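Local coordinates for cell division control protein 45 cdc45 putative (Entamoeba histolytica, PDB 6CC2) that probably acts in DNA replication as the Cdc45 component of the replicative CMG helicase, together with the Mcm2-7 ring and GINS, at residues C85-E93 with N113-L124; R275-T285 with F453-R461. One frame throughout, in Å; residues are numbered along the deposited sequence.

Interaction 1: C85-E93 with N113-L124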
loop_
_atom_site.group_PDB
_atom_site.type_symbol
_atom_site.label_atom_id
_atom_site.label_comp_id
_atom_site.label_asym_id
_atom_site.label_seq_id
_atom_site.Cartn_x
_atom_site.Cartn_y
_atom_site.Cartn_z
ATOM N N CYS A 85 10.717 2.644 -6.461
ATOM C CA CYS A 85 11.152 4.023 -6.359
ATOM C C CYS A 85 12.245 4.253 -7.398
ATOM O O CYS A 85 12.732 3.306 -8.025
ATOM C CB CYS A 85 11.668 4.352 -4.958
ATOM S SG CYS A 85 13.104 3.374 -4.428
ATOM N N ALA A 86 12.582 5.528 -7.591
ATOM C CA ALA A 86 13.709 6.017 -8.368
ATOM C C ALA A 86 13.451 6.116 -9.862
ATOM O O ALA A 86 14.133 6.878 -10.553
ATOM C CB ALA A 86 14.947 5.138 -8.159
ATOM N N GLY A 87 12.479 5.372 -10.389
ATOM C CA GLY A 87 12.268 5.382 -11.832
ATOM C C GLY A 87 11.851 6.734 -12.385
ATOM O O GLY A 87 12.160 7.057 -13.530
ATOM N N SER A 88 11.120 7.528 -11.602
ATOM C CA SER A 88 10.568 8.782 -12.095
ATOM C C SER A 88 11.327 10.013 -11.603
ATOM O O SER A 88 10.886 11.140 -11.858
ATOM C CB SER A 88 9.088 8.883 -11.726
ATOM O OG SER A 88 8.373 7.853 -12.417
ATOM N N ILE A 89 12.477 9.841 -10.961
ATOM C CA ILE A 89 13.315 10.969 -10.591
ATOM C C ILE A 89 14.612 10.914 -11.397
ATOM O O ILE A 89 14.960 9.894 -11.987
ATOM C CB ILE A 89 13.601 11.011 -9.093
ATOM C CG1 ILE A 89 14.424 9.800 -8.670
ATOM C CG2 ILE A 89 12.303 11.072 -8.307
ATOM C CD1 ILE A 89 15.036 9.943 -7.281
ATOM N N ASP A 90 15.342 12.026 -11.389
ATOM C CA ASP A 90 16.619 12.133 -12.098
ATOM C C ASP A 90 17.681 11.453 -11.240
ATOM O O ASP A 90 18.325 12.080 -10.403
ATOM C CB ASP A 90 16.943 13.596 -12.374
ATOM C CG ASP A 90 18.152 13.770 -13.278
ATOM O OD1 ASP A 90 18.883 12.784 -13.496
ATOM O OD2 ASP A 90 18.363 14.903 -13.770
ATOM N N VAL A 91 17.860 10.144 -11.465
ATOM C CA VAL A 91 18.725 9.330 -10.619
ATOM C C VAL A 91 20.170 9.804 -10.686
ATOM O O VAL A 91 20.864 9.865 -9.661
ATOM C CB VAL A 91 18.618 7.848 -11.026
ATOM C CG1 VAL A 91 19.745 7.037 -10.390
ATOM C CG2 VAL A 91 17.285 7.289 -10.634
ATOM N N SER A 92 20.660 10.114 -11.888
ATOM C CA SER A 92 22.033 10.586 -12.023
ATOM C C SER A 92 22.260 11.859 -11.218
ATOM O O SER A 92 23.317 12.034 -10.599
ATOM C CB SER A 92 22.363 10.824 -13.502
ATOM O OG SER A 92 23.680 11.301 -13.655
ATOM N N GLU A 93 21.284 12.762 -11.221
ATOM C CA GLU A 93 21.404 13.989 -10.440
ATOM C C GLU A 93 21.425 13.690 -8.949
ATOM O O GLU A 93 22.188 14.309 -8.196
ATOM C CB GLU A 93 20.258 14.933 -10.786
ATOM C CG GLU A 93 20.227 16.223 -9.986
ATOM C CD GLU A 93 19.165 17.183 -10.493
ATOM O OE1 GLU A 93 19.529 18.272 -10.986
ATOM O OE2 GLU A 93 17.965 16.843 -10.411
ATOM N N ASN A 113 11.505 8.936 -15.759
ATOM C CA ASN A 113 12.274 10.155 -15.997
ATOM C C ASN A 113 13.051 10.046 -17.307
ATOM O O ASN A 113 13.714 9.044 -17.568
ATOM C CB ASN A 113 13.228 10.411 -14.829
ATOM C CG ASN A 113 14.155 11.593 -15.079
ATOM O OD1 ASN A 113 15.200 11.453 -15.696
ATOM N ND2 ASN A 113 13.765 12.766 -14.594
ATOM N N LYS A 114 12.977 11.096 -18.128
ATOM C CA LYS A 114 13.558 11.033 -19.468
ATOM C C LYS A 114 15.065 10.840 -19.420
ATOM O O LYS A 114 15.639 10.157 -20.281
ATOM C CB LYS A 114 13.185 12.278 -20.260
ATOM C CG LYS A 114 11.747 12.256 -20.778
ATOM C CD LYS A 114 11.308 13.616 -21.317
ATOM C CE LYS A 114 12.136 14.048 -22.517
ATOM N NZ LYS A 114 11.729 15.396 -23.006
ATOM N N LEU A 115 15.739 11.450 -18.443
ATOM C CA LEU A 115 17.187 11.282 -18.365
ATOM C C LEU A 115 17.551 9.889 -17.865
ATOM O O LEU A 115 18.609 9.356 -18.229
ATOM C CB LEU A 115 17.801 12.360 -17.478
ATOM C CG LEU A 115 17.650 13.785 -18.000
ATOM C CD1 LEU A 115 18.222 14.780 -16.991
ATOM C CD2 LEU A 115 18.312 13.968 -19.349
ATOM N N ASN A 116 16.676 9.272 -17.063
ATOM C CA ASN A 116 16.823 7.853 -16.742
ATOM C C ASN A 116 16.727 7.001 -18.003
ATOM O O ASN A 116 17.473 6.030 -18.169
ATOM C CB ASN A 116 15.753 7.412 -15.748
ATOM C CG ASN A 116 16.015 7.900 -14.309
ATOM O OD1 ASN A 116 16.965 8.635 -14.032
ATOM N ND2 ASN A 116 15.155 7.485 -13.402
ATOM N N VAL A 117 15.801 7.349 -18.903
ATOM C CA VAL A 117 15.590 6.552 -20.101
ATOM C C VAL A 117 16.794 6.637 -21.027
ATOM O O VAL A 117 17.190 5.641 -21.640
ATOM C CB VAL A 117 14.302 6.996 -20.823
ATOM C CG1 VAL A 117 14.140 6.250 -22.133
ATOM C CG2 VAL A 117 13.087 6.778 -19.942
ATOM N N THR A 118 17.377 7.828 -21.173
ATOM C CA THR A 118 18.470 7.998 -22.121
ATOM C C THR A 118 19.831 7.604 -21.552
ATOM O O THR A 118 20.789 7.493 -22.320
ATOM C CB THR A 118 18.527 9.450 -22.613
ATOM O OG1 THR A 118 18.727 10.327 -21.505
ATOM C CG2 THR A 118 17.237 9.820 -23.323
ATOM N N ASN A 119 19.933 7.375 -20.250
ATOM C CA ASN A 119 21.197 7.015 -19.623
ATOM C C ASN A 119 21.467 5.531 -19.839
ATOM O O ASN A 119 20.713 4.678 -19.352
ATOM C CB ASN A 119 21.146 7.344 -18.136
ATOM C CG ASN A 119 22.503 7.229 -17.460
ATOM O OD1 ASN A 119 23.263 6.290 -17.714
ATOM N ND2 ASN A 119 22.819 8.198 -16.612
ATOM N N THR A 120 22.555 5.220 -20.543
ATOM C CA THR A 120 22.878 3.822 -20.804
ATOM C C THR A 120 23.309 3.064 -19.556
ATOM O O THR A 120 23.406 1.830 -19.613
ATOM C CB THR A 120 23.987 3.725 -21.868
ATOM O OG1 THR A 120 25.069 4.593 -21.512
ATOM C CG2 THR A 120 23.458 4.121 -23.229
ATOM N N ASN A 121 23.563 3.754 -18.449
ATOM C CA ASN A 121 24.038 3.133 -17.218
ATOM C C ASN A 121 22.934 2.944 -16.186
ATOM O O ASN A 121 23.214 2.545 -15.059
ATOM C CB ASN A 121 25.163 3.976 -16.614
ATOM C CG ASN A 121 26.186 3.135 -15.881
ATOM O OD1 ASN A 121 25.976 2.732 -14.735
ATOM N ND2 ASN A 121 27.310 2.867 -16.540
ATOM N N ILE A 122 21.690 3.227 -16.545
ATOM C CA ILE A 122 20.544 3.040 -15.669
ATOM C C ILE A 122 19.617 2.047 -16.359
ATOM O O ILE A 122 19.150 2.299 -17.476
ATOM C CB ILE A 122 19.829 4.364 -15.369
ATOM C CG1 ILE A 122 20.773 5.309 -14.629
ATOM C CG2 ILE A 122 18.560 4.115 -14.523
ATOM C CD1 ILE A 122 20.254 6.718 -14.470
ATOM N N GLY A 123 19.387 0.909 -15.712
ATOM C CA GLY A 123 18.567 -0.134 -16.293
ATOM C C GLY A 123 17.143 -0.125 -15.762
ATOM O O GLY A 123 16.885 -0.641 -14.669
ATOM N N LEU A 124 16.226 0.476 -16.520
ATOM C CA LEU A 124 14.809 0.492 -16.173
ATOM C C LEU A 124 14.159 -0.800 -16.656
ATOM O O LEU A 124 13.957 -0.991 -17.857
ATOM C CB LEU A 124 14.130 1.706 -16.805
ATOM C CG LEU A 124 14.591 3.082 -16.390
ATOM C CD1 LEU A 124 14.187 4.122 -17.424
ATOM C CD2 LEU A 124 14.003 3.436 -15.020
HETATM O O HOH W 1 19.129 10.264 -14.482
HETATM O O HOH W 2 25.316 8.970 -15.315
#
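Asn116 reaches into the bend of 85-93. Its amide gives ND2 to backbone carbonyls and takes a backbone N-H on OD1. Its CB lies 4.0 Å from Leu124 CD1, within its own segment. From there chi1 of -75° sets CG beside the backbone N, and the amide faces the turn from Ala86 to Ile89. Three carbonyls share the NH2: ND2 lies 3.1 Å from Ala86 O, 3.0 Å from Gly87 O and 2.8 Å from Ile89 O. Ala86 O is near the amide plane, the other two off to one face. All three bonds are weak. Ile89 O sits 3.2 Å from Asn116 CG, off the amide plane, which is why its bond to ND2 is so bent. The oxygen, OD1, accepts from Val91 N at 3.1 Å. That bond is straight (163°) and falls on a lone pair in the amide plane. A water also donates to OD1. It donates to Asp90 OD1 as well and accepts from Ser92 N, so it links the amide to the start of helix 91-95. Donors and acceptors together fix the rotation of the amide.

Gly87 O has a second donor, Asn113 N, at 3.0 Å. Asn113 is the N-cap of helix 114-118. Its OD1 accepts from Asn116 N, so it helps to position the residue that makes the main contact. Asp90 caps helix 91-95 through a weak bond from Glu93 N. Apolar contact is modest: Val91 CB meets Ile122 CD1 at 4.0 Å, the two side chains running past each other in opposite directions.

The contact lies against the parallel sheet of the N-terminal domain, consistent with the DHH-like fold of Cdc45. Val91, Ile122 and Leu124 all rest on Ile105 of inner strand 102-106, which lies between 122-125 and 77-83.

Interaction 2: R275-T285 with F453-R461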
loop_
_atom_site.group_PDB
_atom_site.type_symbol
_atom_site.label_atom_id
_atom_site.label_comp_id
_atom_site.label_asym_id
_atom_site.label_seq_id
_atom_site.Cartn_x
_atom_site.Cartn_y
_atom_site.Cartn_z
ATOM N N ARG A 275 -14.247 0.806 3.094
ATOM C CA ARG A 275 -14.400 2.237 2.956
ATOM C C ARG A 275 -15.276 2.630 1.779
ATOM O O ARG A 275 -16.100 3.542 1.901
ATOM C CB ARG A 275 -13.021 2.896 2.853
ATOM C CG ARG A 275 -12.209 2.624 4.088
ATOM C CD ARG A 275 -10.827 3.250 4.060
ATOM N NE ARG A 275 -10.057 2.768 5.199
ATOM C CZ ARG A 275 -8.786 3.081 5.440
ATOM N NH1 ARG A 275 -8.127 3.891 4.612
ATOM N NH2 ARG A 275 -8.172 2.567 6.497
ATOM N N GLU A 276 -15.061 2.017 0.619
ATOM C CA GLU A 276 -15.832 2.437 -0.551
ATOM C C GLU A 276 -17.298 2.072 -0.387
ATOM O O GLU A 276 -18.180 2.826 -0.794
ATOM C CB GLU A 276 -15.276 1.790 -1.827
ATOM C CG GLU A 276 -16.122 2.118 -3.071
ATOM C CD GLU A 276 -15.514 1.606 -4.369
ATOM O OE1 GLU A 276 -14.275 1.677 -4.525
ATOM O OE2 GLU A 276 -16.280 1.131 -5.234
ATOM N N ILE A 277 -17.563 0.931 0.250
ATOM C CA ILE A 277 -18.950 0.486 0.425
ATOM C C ILE A 277 -19.642 1.318 1.481
ATOM O O ILE A 277 -20.760 1.800 1.285
ATOM C CB ILE A 277 -18.956 -1.018 0.784
ATOM C CG1 ILE A 277 -18.137 -1.802 -0.225
ATOM C CG2 ILE A 277 -20.360 -1.545 0.867
ATOM C CD1 ILE A 277 -18.523 -1.599 -1.671
ATOM N N ALA A 278 -18.971 1.536 2.620
ATOM C CA ALA A 278 -19.560 2.381 3.663
ATOM C C ALA A 278 -19.868 3.779 3.149
ATOM O O ALA A 278 -20.917 4.362 3.470
ATOM C CB ALA A 278 -18.616 2.443 4.859
ATOM N N SER A 279 -18.980 4.335 2.323
ATOM C CA SER A 279 -19.214 5.660 1.774
ATOM C C SER A 279 -20.459 5.682 0.891
ATOM O O SER A 279 -21.243 6.618 0.942
ATOM C CB SER A 279 -17.995 6.125 0.976
ATOM O OG SER A 279 -16.867 6.264 1.824
ATOM N N LYS A 280 -20.632 4.657 0.064
ATOM C CA LYS A 280 -21.755 4.613 -0.858
ATOM C C LYS A 280 -23.061 4.282 -0.158
ATOM O O LYS A 280 -24.116 4.708 -0.616
ATOM C CB LYS A 280 -21.471 3.603 -1.965
ATOM C CG LYS A 280 -20.407 4.090 -2.932
ATOM C CD LYS A 280 -20.058 3.056 -3.992
ATOM C CE LYS A 280 -19.111 3.658 -5.028
ATOM N NZ LYS A 280 -18.757 2.691 -6.098
ATOM N N LEU A 281 -23.009 3.526 0.935
ATOM C CA LEU A 281 -24.209 3.257 1.715
ATOM C C LEU A 281 -24.571 4.396 2.653
ATOM O O LEU A 281 -25.662 4.372 3.229
ATOM C CB LEU A 281 -24.038 1.975 2.524
ATOM C CG LEU A 281 -23.907 0.674 1.744
ATOM C CD1 LEU A 281 -23.559 -0.466 2.682
ATOM C CD2 LEU A 281 -25.189 0.375 0.987
ATOM N N GLY A 282 -23.692 5.379 2.828
ATOM C CA GLY A 282 -24.008 6.510 3.678
ATOM C C GLY A 282 -24.083 6.194 5.158
ATOM O O GLY A 282 -24.746 6.911 5.904
ATOM N N ILE A 283 -23.377 5.150 5.614
ATOM C CA ILE A 283 -23.467 4.728 7.001
ATOM C C ILE A 283 -22.443 5.397 7.897
ATOM O O ILE A 283 -22.406 5.107 9.103
ATOM C CB ILE A 283 -23.331 3.194 7.097
ATOM C CG1 ILE A 283 -22.040 2.710 6.451
ATOM C CG2 ILE A 283 -24.532 2.539 6.434
ATOM C CD1 ILE A 283 -21.837 1.230 6.542
ATOM N N TRP A 284 -21.609 6.287 7.359
ATOM C CA TRP A 284 -20.666 7.050 8.169
ATOM C C TRP A 284 -21.174 8.461 8.450
ATOM O O TRP A 284 -20.393 9.325 8.857
ATOM C CB TRP A 284 -19.303 7.112 7.489
ATOM C CG TRP A 284 -18.539 5.818 7.506
ATOM C CD1 TRP A 284 -18.896 4.639 8.117
ATOM C CD2 TRP A 284 -17.280 5.573 6.888
ATOM N NE1 TRP A 284 -17.929 3.686 7.918
ATOM C CE2 TRP A 284 -16.926 4.230 7.161
ATOM C CE3 TRP A 284 -16.417 6.355 6.115
ATOM C CZ2 TRP A 284 -15.741 3.672 6.711
ATOM C CZ3 TRP A 284 -15.236 5.786 5.661
ATOM C CH2 TRP A 284 -14.915 4.454 5.957
ATOM N N THR A 285 -22.435 8.705 8.217
ATOM C CA THR A 285 -23.021 10.015 8.464
ATOM C C THR A 285 -23.437 10.125 9.932
ATOM O O THR A 285 -23.145 9.253 10.757
ATOM C CB THR A 285 -24.199 10.250 7.522
ATOM O OG1 THR A 285 -25.142 9.182 7.666
ATOM C CG2 THR A 285 -23.721 10.310 6.075
ATOM N N PHE A 453 -6.332 8.034 6.509
ATOM C CA PHE A 453 -7.740 7.667 6.534
ATOM C C PHE A 453 -8.616 8.848 6.132
ATOM O O PHE A 453 -9.568 8.693 5.345
ATOM C CB PHE A 453 -8.145 7.137 7.911
ATOM C CG PHE A 453 -9.613 6.869 8.004
ATOM C CD1 PHE A 453 -10.130 5.668 7.529
ATOM C CD2 PHE A 453 -10.480 7.830 8.467
ATOM C CE1 PHE A 453 -11.485 5.430 7.566
ATOM C CE2 PHE A 453 -11.837 7.592 8.508
ATOM C CZ PHE A 453 -12.335 6.397 8.044
ATOM N N LEU A 454 -8.381 10.024 6.745
ATOM C CA LEU A 454 -9.222 11.174 6.477
ATOM C C LEU A 454 -9.079 11.634 5.040
ATOM O O LEU A 454 -10.071 12.084 4.440
ATOM C CB LEU A 454 -8.893 12.316 7.447
ATOM C CG LEU A 454 -9.298 12.084 8.878
ATOM C CD1 LEU A 454 -8.662 13.157 9.790
ATOM C CD2 LEU A 454 -10.817 12.123 9.059
ATOM N N ALA A 455 -7.887 11.515 4.458
ATOM C CA ALA A 455 -7.715 11.897 3.069
ATOM C C ALA A 455 -8.670 11.113 2.186
ATOM O O ALA A 455 -9.336 11.676 1.305
ATOM C CB ALA A 455 -6.259 11.658 2.641
ATOM N N GLU A 456 -8.752 9.792 2.413
ATOM C CA GLU A 456 -9.665 8.960 1.648
ATOM C C GLU A 456 -11.122 9.198 2.018
ATOM O O GLU A 456 -11.962 9.332 1.136
ATOM C CB GLU A 456 -9.312 7.480 1.844
ATOM C CG GLU A 456 -10.302 6.565 1.184
ATOM C CD GLU A 456 -9.857 5.110 1.149
ATOM O OE1 GLU A 456 -8.776 4.785 1.754
ATOM O OE2 GLU A 456 -10.576 4.289 0.530
ATOM N N ALA A 457 -11.451 9.209 3.311
ATOM C CA ALA A 457 -12.844 9.336 3.725
ATOM C C ALA A 457 -13.465 10.641 3.251
ATOM O O ALA A 457 -14.605 10.645 2.773
ATOM C CB ALA A 457 -12.955 9.245 5.250
ATOM N N SER A 458 -12.753 11.752 3.397
ATOM C CA SER A 458 -13.289 13.034 2.933
ATOM C C SER A 458 -13.394 13.061 1.414
ATOM O O SER A 458 -14.387 13.552 0.869
ATOM C CB SER A 458 -12.422 14.196 3.434
ATOM O OG SER A 458 -11.089 14.138 2.921
ATOM N N SER A 459 -12.399 12.499 0.706
ATOM C CA SER A 459 -12.466 12.482 -0.755
ATOM C C SER A 459 -13.643 11.684 -1.257
ATOM O O SER A 459 -14.305 12.083 -2.227
ATOM C CB SER A 459 -11.170 11.908 -1.334
ATOM O OG SER A 459 -10.079 12.762 -1.077
ATOM N N ARG A 460 -13.922 10.536 -0.624
ATOM C CA ARG A 460 -15.105 9.767 -1.025
ATOM C C ARG A 460 -16.399 10.489 -0.673
ATOM O O ARG A 460 -17.374 10.446 -1.442
ATOM C CB ARG A 460 -15.046 8.384 -0.367
ATOM C CG ARG A 460 -13.882 7.535 -0.846
ATOM C CD ARG A 460 -14.006 6.066 -0.366
ATOM N NE ARG A 460 -12.879 5.244 -0.821
ATOM C CZ ARG A 460 -12.804 4.638 -1.977
ATOM N NH1 ARG A 460 -13.827 4.681 -2.836
ATOM N NH2 ARG A 460 -11.708 3.933 -2.274
ATOM N N ARG A 461 -16.441 11.148 0.474
ATOM C CA ARG A 461 -17.675 11.813 0.905
ATOM C C ARG A 461 -18.056 12.930 -0.058
ATOM O O ARG A 461 -19.237 13.116 -0.374
ATOM C CB ARG A 461 -17.497 12.353 2.318
ATOM C CG ARG A 461 -18.624 13.292 2.748
ATOM C CD ARG A 461 -18.633 13.431 4.256
ATOM N NE ARG A 461 -19.046 12.190 4.881
ATOM C CZ ARG A 461 -19.298 12.047 6.175
ATOM N NH1 ARG A 461 -19.186 13.088 6.985
ATOM N NH2 ARG A 461 -19.664 10.867 6.652
HETATM O O HOH W 3 -16.575 8.639 3.323
#
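Phe453, Trp284 and Ala457 form the tight, buried core. Trp284 CZ3 lies 3.8 Å from Phe453 CZ, the rings inclined obliquely, and it also touches Ala457 CB. On the Trp284 side, Arg461 NH2 gives a hydrogen bond of 2.8 Å to Trp284 O, reaching it from above the carbonyl plane.

Arg275 links Phe453 to the charges. Phe453 CD1 stands 3.6 Å over the centre of the Arg275 guanidinium, and the two planes are 80° apart. The ring therefore presents its edge, not its pi face, to the charge. Arg275 NH1 also meets Glu456 OE1 at 3.1 Å, a salt bridge that lies in the guanidinium plane but comes from above the carboxylate. Its NH2 bonds to Asn404.

The other side is polar and more accessible to solvent. Glu456 OE2 is gripped side-on by NE and NH2 of Arg460, with NE at 2.8 Å. Arg460 is extended from CG to NE, which gives it reach. The turn at its end (chi4 -86°) sets one guanidinium face under Glu276 CB, which lies offset toward the rim. Two links here are loose. The salt bridge from Arg460 NH1 to Glu276 OE1 is long, at 3.5 Å, and a water bridges the helices by donating to Ser279 OG and Ala457 O. Glu276 also pairs with Lys280, so five charged residues form one network.

The helix segments 275-281 and 453-461 run roughly parallel, at 36°. Helix 393-417 touches Trp284, Phe453 and Arg461. On another side, helix 444-462 lays Leu454, Ala455 and Ser458 on strand 468-474 of the mixed sheet.

In the fold
From the N terminus, the chain first builds the parallel sheet. Interaction 1 closes a short loop there: 19 residues, including strands 102-106 and 109-110, separate its segments. The chain then leaves this domain and enters a largely helical region. Interaction 2 opens at 275-285 and closes after 167 intervening residues, when helix 444-462 comes back to helix 275-281. The two contacts follow in series and neither nest nor cross. The centres of interactions 1 and 2 are about 38 Å apart. The contacts lie on opposite sides of the chain's centre and do not touch. Interaction 1 joins elements within one domain. Interaction 2 ties the helical region to the helix that packs on the mixed C-terminal sheet.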